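Side-chain contacts in putative phosphosugar isomerase (Silicibacter pomeroyi DSS-3, PDB 3FJ1), which is of unconfirmed function but, with two SIS domains, probably binds phosphosugars and may act as an isomerase or transaminase: residues S53-H56 / V57-Y60; G145-S149 / V150-K154; S220-A223 / A224-F227; E236-S240 / A241-H245; S311-V314 / S315-M319. One frame throughout, in Å; residues are numbered along the deposited sequence. Where two conformers were deposited one is given.

In the fold
Contacts 1 and 2 lie in the first SIS domain, contacts 3, 4 and 5 in the second. Contact 3 meets the other four and probably lies near where related sugar-phosphate isomerase domains bind their substrate. Its centre is about 11 Å from those of contacts 1 and 5: Ser-53 OG lies 2.6 Å from Glu-222 OE1, and Tyr-317 OH 2.7 Å from Glu-222 OE2. Ala-151 O of contact 2 is 2.7 Å from Lys-226 NZ, so polar bonds cross between the domains. Contact 4, its centre about 14 Å from that of contact 3, joins it through Ser-237 OG and Asn-221 OD1, 2.7 Å apart. The centres of contacts 2 and 4 are about 29 Å apart.

Contact 1: S53-H56 / V57-Y60; sequences SSDH and VCTY
Thr-59 sits one helical turn after Asp-55 and His-56, and its hydroxyl is turned back toward both of their side chains. The turn comes from chi1 of -60°, which places OG1 beside the backbone N, on the side of the preceding turn, and sends CG2 the other way. Neither polar side chain reaches OG1 directly; a separate water spans each gap. Water 1 donates to Asp-55 OD1 at 2.9 Å and is hydrogen-bonded to Thr-59 OG1 at the same length. Water 2 lies in the plane of the His-56 imidazole at its edge, 2.7 Å from ND1, and is 2.8 Å from Thr-59 OG1. Two waters thus grip one hydroxyl, and the in-plane bond at ND1 probably helps to fix the tilt of the ring, whose other neighbours include Asn-221 and Leu-225 of helix 217-231. All of this lies in the opening turns of helix 53-69, the crossover helix of the beta-alpha-beta unit between strands 45-49 and 73-75. In SIS domains the loop leading into this helix commonly takes part in binding phosphosugars. On a more buried side Cys-58 leans its SG over Ser-54 O at 3.6 Å, with CB 3.7 Å from Asp-55 OD1, while Val-57 sets CG2 3.7 Å from Ser-53 O. Tyr-60 touches His-56 O with CB alone; its ring swings off the helix, and OH is hydrogen-bonded to Leu-306 O.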
loop_
_atom_site.group_PDB
_atom_site.type_symbol
_atom_site.label_atom_id
_atom_site.label_comp_id
_atom_site.label_asym_id
_atom_site.label_seq_id
_atom_site.Cartn_x
_atom_site.Cartn_y
_atom_site.Cartn_z
ATOM N N SER A 53 3.457 -4.220 10.502
ATOM C CA SER A 53 2.181 -4.838 10.800
ATOM C C SER A 53 1.156 -3.806 11.279
ATOM O O SER A 53 -0.042 -3.953 11.006
ATOM C CB SER A 53 2.384 -5.938 11.845
ATOM O OG SER A 53 1.184 -6.614 12.140
ATOM N N SER A 54 1.614 -2.782 12.002
ATOM C CA SER A 54 0.739 -1.683 12.441
ATOM C C SER A 54 0.059 -0.992 11.274
ATOM O O SER A 54 -1.060 -0.523 11.412
ATOM C CB SER A 54 1.457 -0.667 13.325
ATOM O OG SER A 54 1.825 -1.233 14.569
ATOM N N ASP A 55 0.689 -0.946 10.112
ATOM C CA ASP A 55 0.028 -0.340 8.953
ATOM C C ASP A 55 -1.111 -1.213 8.384
ATOM O O ASP A 55 -2.036 -0.698 7.796
ATOM C CB ASP A 55 1.047 0.030 7.883
ATOM C CG ASP A 55 0.629 1.239 7.067
ATOM O OD1 ASP A 55 -0.304 1.984 7.455
ATOM O OD2 ASP A 55 1.270 1.449 6.027
ATOM N N HIS A 56 -1.035 -2.535 8.577
ATOM C CA HIS A 56 -2.123 -3.445 8.182
ATOM C C HIS A 56 -3.309 -3.217 9.127
ATOM O O HIS A 56 -4.472 -3.269 8.713
ATOM C CB HIS A 56 -1.663 -4.895 8.150
ATOM C CG HIS A 56 -0.508 -5.122 7.214
ATOM N ND1 HIS A 56 -0.429 -4.502 5.980
ATOM C CD2 HIS A 56 0.585 -5.917 7.308
ATOM C CE1 HIS A 56 0.692 -4.868 5.384
ATOM N NE2 HIS A 56 1.299 -5.767 6.142
ATOM N N VAL A 57 -3.012 -2.910 10.393
ATOM C CA VAL A 57 -4.041 -2.504 11.326
ATOM C C VAL A 57 -4.716 -1.247 10.802
ATOM O O VAL A 57 -5.934 -1.116 10.806
ATOM C CB VAL A 57 -3.498 -2.278 12.728
ATOM C CG1 VAL A 57 -4.657 -1.738 13.623
ATOM C CG2 VAL A 57 -2.887 -3.590 13.279
ATOM N N CYS A 58 -3.908 -0.294 10.366
ATOM C CA CYS A 58 -4.441 0.962 9.820
ATOM C C CYS A 58 -5.315 0.741 8.564
ATOM O O CYS A 58 -6.369 1.356 8.411
ATOM C CB CYS A 58 -3.322 1.931 9.571
ATOM S SG CYS A 58 -2.693 2.693 11.107
ATOM N N THR A 59 -4.905 -0.171 7.696
ATOM C CA THR A 59 -5.740 -0.500 6.547
ATOM C C THR A 59 -7.099 -1.029 7.000
ATOM O O THR A 59 -8.141 -0.595 6.498
ATOM C CB THR A 59 -5.048 -1.522 5.648
ATOM O OG1 THR A 59 -3.807 -0.965 5.186
ATOM C CG2 THR A 59 -5.959 -1.943 4.452
ATOM N N TYR A 60 -7.084 -1.957 7.952
ATOM C CA TYR A 60 -8.295 -2.499 8.571
ATOM C C TYR A 60 -9.185 -1.361 9.124
ATOM O O TYR A 60 -10.359 -1.246 8.771
ATOM C CB TYR A 60 -7.864 -3.486 9.657
ATOM C CG TYR A 60 -8.897 -4.441 10.207
ATOM C CD1 TYR A 60 -10.241 -4.133 10.266
ATOM C CD2 TYR A 60 -8.485 -5.633 10.802
ATOM C CE1 TYR A 60 -11.162 -5.009 10.847
ATOM C CE2 TYR A 60 -9.394 -6.488 11.387
ATOM C CZ TYR A 60 -10.717 -6.183 11.401
ATOM O OH TYR A 60 -11.581 -7.055 11.980
HETATM O O HOH W 1 -2.617 1.654 5.780
HETATM O O HOH W 2 -2.100 -3.013 4.417
#

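Contact 2: G145-S149 / V150-K154; sequences GPELS and VAATK
Lys-154 and Glu-147 run alongside each other, head to tail, where the loop 145-149 folds back on the start of helix 153-171. Van der Waals contact comes first: the Glu-147 carboxylate rests against the aliphatic chain of Lys-154, with OE1 3.4 Å and OE2 3.5 Å from Lys-154 CB. Their charged ends do not pair, Glu-147 OE2 and Lys-154 NZ being 4.8 Å apart. Among the hydrogen bonds, Lys-154 NZ donates to Pro-146 O at 3.0 Å, approaching from 39° out of the carbonyl plane; a bend at chi3 (-62°) brings the ammonium back over the loop, where Glu-15 forms a salt bridge with it. The backbone makes a type I beta turn from Ser-149 to Ala-152, closed by Ala-152 N to Ser-149 O at 3.0 Å. In one of its two conformers Ser-149 OG is hydrogen-bonded to Glu-12. Water-mediated contact, for that conformer alone, completes the set, water 3 joining Ser-149 OG to Thr-153 OG1 at 3.1 and 2.8 Å. The run ELSVAATK resembles the EIGVASTK segment of glucosamine-6-phosphate synthases. Ala-152 holds the N-cap position, and Glu-147 OE1 accepts from Thr-155 N in the first turn of the helix. A carboxylate at this helix start is probably favoured by the helix dipole, while the lysine's charge is met by the loop carbonyl and Glu-15.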
loop_
_atom_site.group_PDB
_atom_site.type_symbol
_atom_site.label_atom_id
_atom_site.label_comp_id
_atom_site.label_asym_id
_atom_site.label_seq_id
_atom_site.Cartn_x
_atom_site.Cartn_y
_atom_site.Cartn_z
ATOM N N GLY A 145 0.100 -6.719 26.401
ATOM C CA GLY A 145 1.094 -7.296 27.328
ATOM C C GLY A 145 2.405 -7.522 26.590
ATOM O O GLY A 145 2.553 -7.143 25.442
ATOM N N PRO A 146 3.394 -8.115 27.261
ATOM C CA PRO A 146 4.669 -8.341 26.579
ATOM C C PRO A 146 4.553 -9.354 25.431
ATOM O O PRO A 146 3.882 -10.379 25.570
ATOM C CB PRO A 146 5.597 -8.876 27.704
ATOM C CG PRO A 146 4.685 -9.397 28.767
ATOM C CD PRO A 146 3.392 -8.586 28.655
ATOM N N GLU A 147 5.154 -9.037 24.297
ATOM C CA GLU A 147 5.173 -9.963 23.178
ATOM C C GLU A 147 6.539 -10.593 23.272
ATOM O O GLU A 147 7.500 -9.905 23.550
ATOM C CB GLU A 147 5.112 -9.263 21.812
ATOM C CG GLU A 147 4.068 -8.153 21.577
ATOM C CD GLU A 147 2.610 -8.598 21.388
ATOM O OE1 GLU A 147 2.263 -9.425 20.469
ATOM O OE2 GLU A 147 1.794 -8.021 22.165
ATOM N N LEU A 148 6.655 -11.893 23.106
ATOM C CA LEU A 148 8.001 -12.463 22.931
ATOM C C LEU A 148 8.130 -13.154 21.582
ATOM O O LEU A 148 9.248 -13.541 21.198
ATOM C CB LEU A 148 8.470 -13.353 24.094
ATOM C CG LEU A 148 8.814 -12.567 25.367
ATOM C CD1 LEU A 148 9.323 -13.541 26.452
ATOM C CD2 LEU A 148 9.838 -11.509 25.044
ATOM N N SER A 149 7.035 -13.271 20.836
ATOM C CA SER A 149 7.076 -13.889 19.532
ATOM C C SER A 149 7.249 -12.818 18.453
ATOM O O SER A 149 6.620 -11.740 18.534
ATOM C CB SER A 149 5.793 -14.694 19.281
ATOM O OG SER A 149 4.629 -13.890 19.412
ATOM N N VAL A 150 8.075 -13.129 17.454
ATOM C CA VAL A 150 8.227 -12.229 16.314
ATOM C C VAL A 150 6.905 -12.129 15.566
ATOM O O VAL A 150 6.655 -11.124 14.924
ATOM C CB VAL A 150 9.342 -12.658 15.329
ATOM C CG1 VAL A 150 10.711 -12.490 15.999
ATOM C CG2 VAL A 150 9.104 -14.078 14.831
ATOM N N ALA A 151 6.035 -13.131 15.691
ATOM C CA ALA A 151 4.699 -13.093 15.056
ATOM C C ALA A 151 3.889 -11.897 15.593
ATOM O O ALA A 151 3.079 -11.321 14.854
ATOM C CB ALA A 151 3.964 -14.380 15.306
ATOM N N ALA A 152 4.117 -11.536 16.875
ATOM C CA ALA A 152 3.478 -10.371 17.541
ATOM C C ALA A 152 1.984 -10.330 17.253
ATOM O O ALA A 152 1.431 -9.322 16.769
ATOM C CB ALA A 152 4.145 -9.062 17.088
ATOM N N THR A 153 1.347 -11.466 17.516
ATOM C CA THR A 153 -0.040 -11.686 17.184
ATOM C C THR A 153 -0.977 -10.878 18.100
ATOM O O THR A 153 -2.032 -10.351 17.676
ATOM C CB THR A 153 -0.359 -13.220 17.263
ATOM O OG1 THR A 153 -0.060 -13.710 18.579
ATOM C CG2 THR A 153 0.473 -14.048 16.229
ATOM N N LYS A 154 -0.616 -10.791 19.370
ATOM C CA LYS A 154 -1.427 -10.051 20.313
ATOM C C LYS A 154 -1.506 -8.572 19.936
ATOM O O LYS A 154 -2.564 -7.948 20.027
ATOM C CB LYS A 154 -0.859 -10.182 21.724
ATOM C CG LYS A 154 -0.982 -11.561 22.283
ATOM C CD LYS A 154 -0.594 -11.618 23.779
ATOM C CE LYS A 154 0.855 -11.225 24.083
ATOM N NZ LYS A 154 1.066 -11.265 25.573
HETATM O O HOH W 3 2.153 -15.385 18.392
#

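Contact 3: S220-A223 / A224-F227; sequences SNEA and ALKF
The Glu-222 carboxylate meets Lys-226 at an edge and on one face together. At the edge, the syn lone pair of OE2 takes the ammonium group, with Lys-226 NZ 2.6 Å from Glu-222 OE2 in a salt bridge. Over one face lies Lys-226 CG, 3.7 Å from Glu-222 CD and 3.2 Å from OE2; the chain then descends through CE to the edge, where NZ meets OE2. Phe-227 touches Ala-223 O with CB, 3.3 Å away, while its ring leads off. Bends put the two ends together: Glu-222 leaves the helix with CG opposite the backbone N, then folds at chi2 (64°) toward the next turn, where Lys-226, folded at chi2 and again at chi4 (61°), curls over it. On the backbone Lys-226 N donates to Glu-222 O at 2.9 Å, so an i to i+4 side-chain bridge rides on the main-chain bond of the same pair. Helix 217-231 is the crossover helix of the beta-alpha-beta unit between strands 208-212 and 235-239. Leu-225, bordering the acid, packs on Pro-247 of the second subunit. Both ionic groups have further partners, Ser-53 and Tyr-317 for the carboxylate, Ser-53 and the carbonyl of Ala-151 for the ammonium. Bonds at both oxygens probably restrict rotation of the carboxylate, and three acceptors hold NZ; the buried cluster links helix 217-231 to the first SIS domain and to helix 308-326.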
loop_
_atom_site.group_PDB
_atom_site.type_symbol
_atom_site.label_atom_id
_atom_site.label_comp_id
_atom_site.label_asym_id
_atom_site.label_seq_id
_atom_site.Cartn_x
_atom_site.Cartn_y
_atom_site.Cartn_z
ATOM N N SER A 220 -5.518 -10.205 4.952
ATOM C CA SER A 220 -4.809 -10.919 3.899
ATOM C C SER A 220 -3.349 -10.384 3.821
ATOM O O SER A 220 -2.385 -11.149 3.697
ATOM C CB SER A 220 -5.532 -10.742 2.556
ATOM O OG SER A 220 -4.874 -11.475 1.531
ATOM N N ASN A 221 -3.188 -9.080 3.932
ATOM C CA ASN A 221 -1.855 -8.445 3.874
ATOM C C ASN A 221 -1.032 -8.863 5.105
ATOM O O ASN A 221 0.145 -9.188 5.026
ATOM C CB ASN A 221 -1.982 -6.904 3.866
ATOM C CG ASN A 221 -2.533 -6.356 2.566
ATOM O OD1 ASN A 221 -2.690 -7.094 1.587
ATOM N ND2 ASN A 221 -2.829 -5.068 2.544
ATOM N N GLU A 222 -1.675 -8.825 6.260
ATOM C CA GLU A 222 -1.033 -9.218 7.543
ATOM C C GLU A 222 -0.594 -10.677 7.495
ATOM O O GLU A 222 0.498 -11.019 7.943
ATOM C CB GLU A 222 -2.029 -8.982 8.702
ATOM C CG GLU A 222 -1.705 -9.602 10.099
ATOM C CD GLU A 222 -0.448 -9.078 10.791
ATOM O OE1 GLU A 222 0.180 -8.142 10.275
ATOM O OE2 GLU A 222 -0.078 -9.635 11.879
ATOM N N ALA A 223 -1.456 -11.525 6.944
ATOM C CA ALA A 223 -1.190 -12.963 6.841
ATOM C C ALA A 223 0.079 -13.234 6.005
ATOM O O ALA A 223 0.966 -13.989 6.435
ATOM C CB ALA A 223 -2.400 -13.677 6.257
ATOM N N ALA A 224 0.185 -12.594 4.840
ATOM C CA ALA A 224 1.384 -12.753 4.009
ATOM C C ALA A 224 2.642 -12.270 4.765
ATOM O O ALA A 224 3.666 -12.947 4.748
ATOM C CB ALA A 224 1.247 -12.080 2.655
ATOM N N LEU A 225 2.541 -11.140 5.458
ATOM C CA LEU A 225 3.659 -10.612 6.224
ATOM C C LEU A 225 4.145 -11.621 7.266
ATOM O O LEU A 225 5.332 -11.984 7.297
ATOM C CB LEU A 225 3.276 -9.301 6.915
ATOM C CG LEU A 225 4.314 -8.722 7.887
ATOM C CD1 LEU A 225 5.654 -8.529 7.153
ATOM C CD2 LEU A 225 3.842 -7.431 8.546
ATOM N N LYS A 226 3.221 -12.087 8.099
ATOM C CA LYS A 226 3.592 -12.947 9.206
ATOM C C LYS A 226 4.043 -14.354 8.768
ATOM O O LYS A 226 4.887 -14.982 9.440
ATOM C CB LYS A 226 2.513 -12.981 10.281
ATOM C CG LYS A 226 2.236 -11.589 10.891
ATOM C CD LYS A 226 3.480 -10.920 11.515
ATOM C CE LYS A 226 3.188 -9.473 12.066
ATOM N NZ LYS A 226 2.181 -9.359 13.150
ATOM N N PHE A 227 3.532 -14.817 7.636
ATOM C CA PHE A 227 3.997 -16.084 7.077
ATOM C C PHE A 227 5.473 -15.964 6.714
ATOM O O PHE A 227 6.259 -16.838 7.051
ATOM C CB PHE A 227 3.168 -16.447 5.859
ATOM C CG PHE A 227 3.547 -17.755 5.235
ATOM C CD1 PHE A 227 3.083 -18.941 5.750
ATOM C CD2 PHE A 227 4.360 -17.791 4.114
ATOM C CE1 PHE A 227 3.428 -20.157 5.139
ATOM C CE2 PHE A 227 4.700 -18.992 3.516
ATOM C CZ PHE A 227 4.240 -20.173 4.031
#

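Contact 4: E236-S240 / A241-H245; sequences ESYSS and AEVLH
Ser-239 grips the turn that follows strand 235-239 with both of its oxygens. Its OG accepts from Ala-241 N at 3.2 Å, and its carbonyl O takes Glu-242 N at 2.9 Å, a donor that comes from 63° out of the carbonyl plane, plus a weak bond from Val-243 N. Placing OG opposite the backbone N (chi1 174°) carries the hydroxyl forward over the chain it binds. This is the tight part, and Val-243 closes it from the apolar side. Its CB lies 4.0 Å from Tyr-238 CB and its CG2 is 4.1 Å from Tyr-238 CG, the two side chains crossing at about a right angle. The other methyl, CG1, sits 3.6 Å from Ser-240 O. Leu-211 of the neighbouring strand and Ile-273 and Ile-277 of helix 267-279 pack on the same valine. The other side is looser and watered, but also borders the second subunit: water 4 donates to Ser-240 O at 2.6 Å and accepts from Leu-244 N at 3.0 Å, standing in for a direct bond. His-245 packs there on Arg-51 of the second subunit, and Glu-242, after brushing Ser-239 CB, leads away to a salt bridge with the same arginine. The arrangement is an ST turn at the C-terminal end of strand 235-239, an outermost strand of the parallel sheet within this chain, in an SIS domain; its sequence, ESYSSAEVLH, resembles EAYAAGELKH of glucosamine-6-phosphate synthase.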
loop_
_atom_site.group_PDB
_atom_site.type_symbol
_atom_site.label_atom_id
_atom_site.label_comp_id
_atom_site.label_asym_id
_atom_site.label_seq_id
_atom_site.Cartn_x
_atom_site.Cartn_y
_atom_site.Cartn_z
ATOM N N GLU A 236 2.501 -13.681 -0.794
ATOM C CA GLU A 236 2.043 -12.428 -1.418
ATOM C C GLU A 236 0.536 -12.302 -1.232
ATOM O O GLU A 236 -0.185 -13.288 -1.428
ATOM C CB GLU A 236 2.358 -12.383 -2.916
ATOM C CG GLU A 236 3.827 -12.320 -3.280
ATOM C CD GLU A 236 4.064 -12.452 -4.785
ATOM O OE1 GLU A 236 3.210 -12.012 -5.592
ATOM O OE2 GLU A 236 5.102 -13.005 -5.169
ATOM N N SER A 237 0.089 -11.102 -0.857
ATOM C CA SER A 237 -1.316 -10.789 -0.683
ATOM C C SER A 237 -1.886 -9.981 -1.865
ATOM O O SER A 237 -1.277 -9.002 -2.331
ATOM C CB SER A 237 -1.514 -9.978 0.595
ATOM O OG SER A 237 -2.882 -9.668 0.745
ATOM N N TYR A 238 -3.091 -10.331 -2.287
ATOM C CA TYR A 238 -3.726 -9.645 -3.384
ATOM C C TYR A 238 -5.176 -9.399 -3.117
ATOM O O TYR A 238 -5.819 -10.185 -2.409
ATOM C CB TYR A 238 -3.711 -10.525 -4.639
ATOM C CG TYR A 238 -2.352 -10.771 -5.238
ATOM C CD1 TYR A 238 -1.577 -11.872 -4.861
ATOM C CD2 TYR A 238 -1.873 -9.937 -6.214
ATOM C CE1 TYR A 238 -0.322 -12.096 -5.439
ATOM C CE2 TYR A 238 -0.658 -10.150 -6.789
ATOM C CZ TYR A 238 0.121 -11.211 -6.385
ATOM O OH TYR A 238 1.351 -11.360 -7.020
ATOM N N SER A 239 -5.705 -8.321 -3.712
ATOM C CA SER A 239 -7.138 -8.195 -3.807
ATOM C C SER A 239 -7.596 -9.315 -4.747
ATOM O O SER A 239 -7.010 -9.517 -5.814
ATOM C CB SER A 239 -7.555 -6.836 -4.390
ATOM O OG SER A 239 -8.968 -6.778 -4.608
ATOM N N SER A 240 -8.710 -9.959 -4.412
ATOM C CA SER A 240 -9.305 -10.996 -5.257
ATOM C C SER A 240 -9.803 -10.377 -6.592
ATOM O O SER A 240 -9.928 -11.053 -7.611
ATOM C CB SER A 240 -10.441 -11.674 -4.482
ATOM O OG SER A 240 -11.409 -10.739 -4.058
ATOM N N ALA A 241 -10.089 -9.074 -6.570
ATOM C CA ALA A 241 -10.495 -8.363 -7.784
ATOM C C ALA A 241 -9.310 -8.038 -8.689
ATOM O O ALA A 241 -9.505 -7.624 -9.826
ATOM C CB ALA A 241 -11.222 -7.084 -7.410
ATOM N N GLU A 242 -8.088 -8.144 -8.180
ATOM C CA GLU A 242 -6.905 -7.859 -8.970
ATOM C C GLU A 242 -6.028 -9.057 -9.271
ATOM O O GLU A 242 -5.191 -8.992 -10.175
ATOM C CB GLU A 242 -6.055 -6.822 -8.233
ATOM C CG GLU A 242 -6.805 -5.534 -7.952
ATOM C CD GLU A 242 -7.200 -4.763 -9.212
ATOM O OE1 GLU A 242 -6.618 -4.995 -10.305
ATOM O OE2 GLU A 242 -8.115 -3.923 -9.108
ATOM N N VAL A 243 -6.212 -10.144 -8.530
ATOM C CA VAL A 243 -5.294 -11.298 -8.619
ATOM C C VAL A 243 -5.204 -11.902 -10.021
ATOM O O VAL A 243 -4.129 -12.366 -10.433
ATOM C CB VAL A 243 -5.626 -12.368 -7.566
ATOM C CG1 VAL A 243 -6.979 -13.035 -7.854
ATOM C CG2 VAL A 243 -4.520 -13.385 -7.499
ATOM N N LEU A 244 -6.303 -11.888 -10.769
ATOM C CA LEU A 244 -6.287 -12.448 -12.123
ATOM C C LEU A 244 -5.769 -11.468 -13.196
ATOM O O LEU A 244 -5.725 -11.817 -14.361
ATOM C CB LEU A 244 -7.691 -12.933 -12.493
ATOM C CG LEU A 244 -8.235 -14.043 -11.602
ATOM C CD1 LEU A 244 -9.671 -14.370 -11.982
ATOM C CD2 LEU A 244 -7.337 -15.283 -11.650
ATOM N N HIS A 245 -5.352 -10.268 -12.802
ATOM C CA HIS A 245 -4.856 -9.250 -13.745
ATOM C C HIS A 245 -3.450 -8.756 -13.426
ATOM O O HIS A 245 -3.037 -7.729 -13.962
ATOM C CB HIS A 245 -5.795 -8.040 -13.697
ATOM C CG HIS A 245 -7.230 -8.419 -13.787
ATOM N ND1 HIS A 245 -7.855 -8.664 -14.991
ATOM C CD2 HIS A 245 -8.147 -8.674 -12.825
ATOM C CE1 HIS A 245 -9.107 -9.029 -14.768
ATOM N NE2 HIS A 245 -9.310 -9.040 -13.460
HETATM O O HOH W 4 -9.041 -10.880 -10.074
#

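Contact 5: S311-V314 / S315-M319; sequences SLIV and SFYSM
Tyr-317 lies back along its helix over Ile-313, one turn earlier, and almost every atom of its side chain has a partner there. CB starts 3.5 Å from Ile-313 O and is as close to Val-314 O. With chi1 at -70° the ring is turned beside the backbone N, toward the preceding turn, and CG comes to 3.2 Å from Ile-313 O; that oxygen sits over one face of the ring, offset toward its rim. Halfway along, CD2 still faces Ile-313 O, while CE1 has passed to Ile-313 CG1 at 3.7 Å. Closest to the methylene is Tyr-317 CZ, 3.5 Å from Ile-313 CG1. A CH-pi contact results on the same face as the carbonyl, with CG1 25° off the ring normal. At the tip OH continues past CG1 to a hydrogen bond with Glu-222. Ile-313 is held from its other end too, as its CD1 touches Phe-316 CD2 at 4.0 Å. On another side of the helix, water 5 donates to both Ser-311 OG and Ser-315 OG, at 2.8 and 3.0 Å; these hydroxyls also bond to the carbonyls of Val-300 and Ala-190. This part of helix 308-326, in the second SIS domain, is buried among other helices: Ile-313 and Phe-316 meet Ala-223 of helix 217-231 in the same domain, Ile-313 and Tyr-317 meet Phe-156 of helix 153-171 in the first, and Val-314 packs against Leu-187 of helix 183-191.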
loop_
_atom_site.group_PDB
_atom_site.type_symbol
_atom_site.label_atom_id
_atom_site.label_comp_id
_atom_site.label_asym_id
_atom_site.label_seq_id
_atom_site.Cartn_x
_atom_site.Cartn_y
_atom_site.Cartn_z
ATOM N N SER A 311 -11.209 -12.899 13.657
ATOM C CA SER A 311 -11.345 -14.323 13.877
ATOM C C SER A 311 -10.498 -15.095 12.813
ATOM O O SER A 311 -9.772 -16.050 13.113
ATOM C CB SER A 311 -12.837 -14.692 13.814
ATOM O OG SER A 311 -12.995 -16.101 13.799
ATOM N N LEU A 312 -10.571 -14.655 11.566
ATOM C CA LEU A 312 -9.847 -15.317 10.473
ATOM C C LEU A 312 -8.328 -15.285 10.662
ATOM O O LEU A 312 -7.654 -16.264 10.431
ATOM C CB LEU A 312 -10.198 -14.643 9.139
ATOM C CG LEU A 312 -11.671 -14.524 8.767
ATOM C CD1 LEU A 312 -11.834 -13.856 7.407
ATOM C CD2 LEU A 312 -12.314 -15.934 8.775
ATOM N N ILE A 313 -7.792 -14.130 11.070
ATOM C CA ILE A 313 -6.358 -14.004 11.277
ATOM C C ILE A 313 -5.893 -14.866 12.452
ATOM O O ILE A 313 -4.789 -15.382 12.408
ATOM C CB ILE A 313 -5.879 -12.540 11.393
ATOM C CG1 ILE A 313 -4.362 -12.438 11.082
ATOM C CG2 ILE A 313 -6.311 -11.879 12.752
ATOM C CD1 ILE A 313 -3.940 -12.720 9.600
ATOM N N VAL A 314 -6.705 -15.004 13.496
ATOM C CA VAL A 314 -6.338 -15.884 14.626
ATOM C C VAL A 314 -6.222 -17.348 14.122
ATOM O O VAL A 314 -5.249 -18.069 14.460
ATOM C CB VAL A 314 -7.276 -15.726 15.839
ATOM C CG1 VAL A 314 -7.022 -16.844 16.865
ATOM C CG2 VAL A 314 -7.085 -14.301 16.509
ATOM N N SER A 315 -7.186 -17.779 13.318
ATOM C CA SER A 315 -7.120 -19.126 12.737
ATOM C C SER A 315 -5.868 -19.275 11.847
ATOM O O SER A 315 -5.188 -20.306 11.859
ATOM C CB SER A 315 -8.391 -19.456 11.981
ATOM O OG SER A 315 -9.498 -19.604 12.887
ATOM N N PHE A 316 -5.574 -18.236 11.079
ATOM C CA PHE A 316 -4.383 -18.256 10.232
ATOM C C PHE A 316 -3.113 -18.395 11.072
ATOM O O PHE A 316 -2.216 -19.175 10.724
ATOM C CB PHE A 316 -4.305 -16.986 9.368
ATOM C CG PHE A 316 -3.038 -16.898 8.547
ATOM C CD1 PHE A 316 -2.934 -17.556 7.357
ATOM C CD2 PHE A 316 -1.956 -16.161 8.979
ATOM C CE1 PHE A 316 -1.764 -17.474 6.610
ATOM C CE2 PHE A 316 -0.792 -16.098 8.244
ATOM C CZ PHE A 316 -0.697 -16.738 7.072
ATOM N N TYR A 317 -3.014 -17.593 12.133
ATOM C CA TYR A 317 -1.843 -17.620 13.014
ATOM C C TYR A 317 -1.611 -19.029 13.555
ATOM O O TYR A 317 -0.489 -19.539 13.614
ATOM C CB TYR A 317 -2.021 -16.666 14.199
ATOM C CG TYR A 317 -1.990 -15.162 13.911
ATOM C CD1 TYR A 317 -1.181 -14.610 12.915
ATOM C CD2 TYR A 317 -2.702 -14.288 14.727
ATOM C CE1 TYR A 317 -1.135 -13.224 12.710
ATOM C CE2 TYR A 317 -2.660 -12.903 14.523
ATOM C CZ TYR A 317 -1.870 -12.386 13.525
ATOM O OH TYR A 317 -1.855 -11.002 13.347
ATOM N N SER A 318 -2.717 -19.627 13.978
ATOM C CA SER A 318 -2.751 -20.984 14.494
ATOM C C SER A 318 -2.279 -21.988 13.424
ATOM O O SER A 318 -1.463 -22.846 13.715
ATOM C CB SER A 318 -4.166 -21.301 14.992
ATOM O OG SER A 318 -4.245 -22.644 15.446
HETATM N N MSE A 319 -2.759 -21.859 12.188
HETATM C CA MSE A 319 -2.287 -22.711 11.078
HETATM C C MSE A 319 -0.761 -22.587 10.876
HETATM O O MSE A 319 -0.027 -23.607 10.829
HETATM C CB MSE A 319 -3.037 -22.401 9.788
HETATM C CG MSE A 319 -2.709 -23.281 8.586
HETATM SE SE MSE A 319 -1.053 -22.762 7.683
HETATM C CE MSE A 319 -1.751 -21.150 6.783
HETATM O O HOH W 5 -12.059 -18.276 12.262
#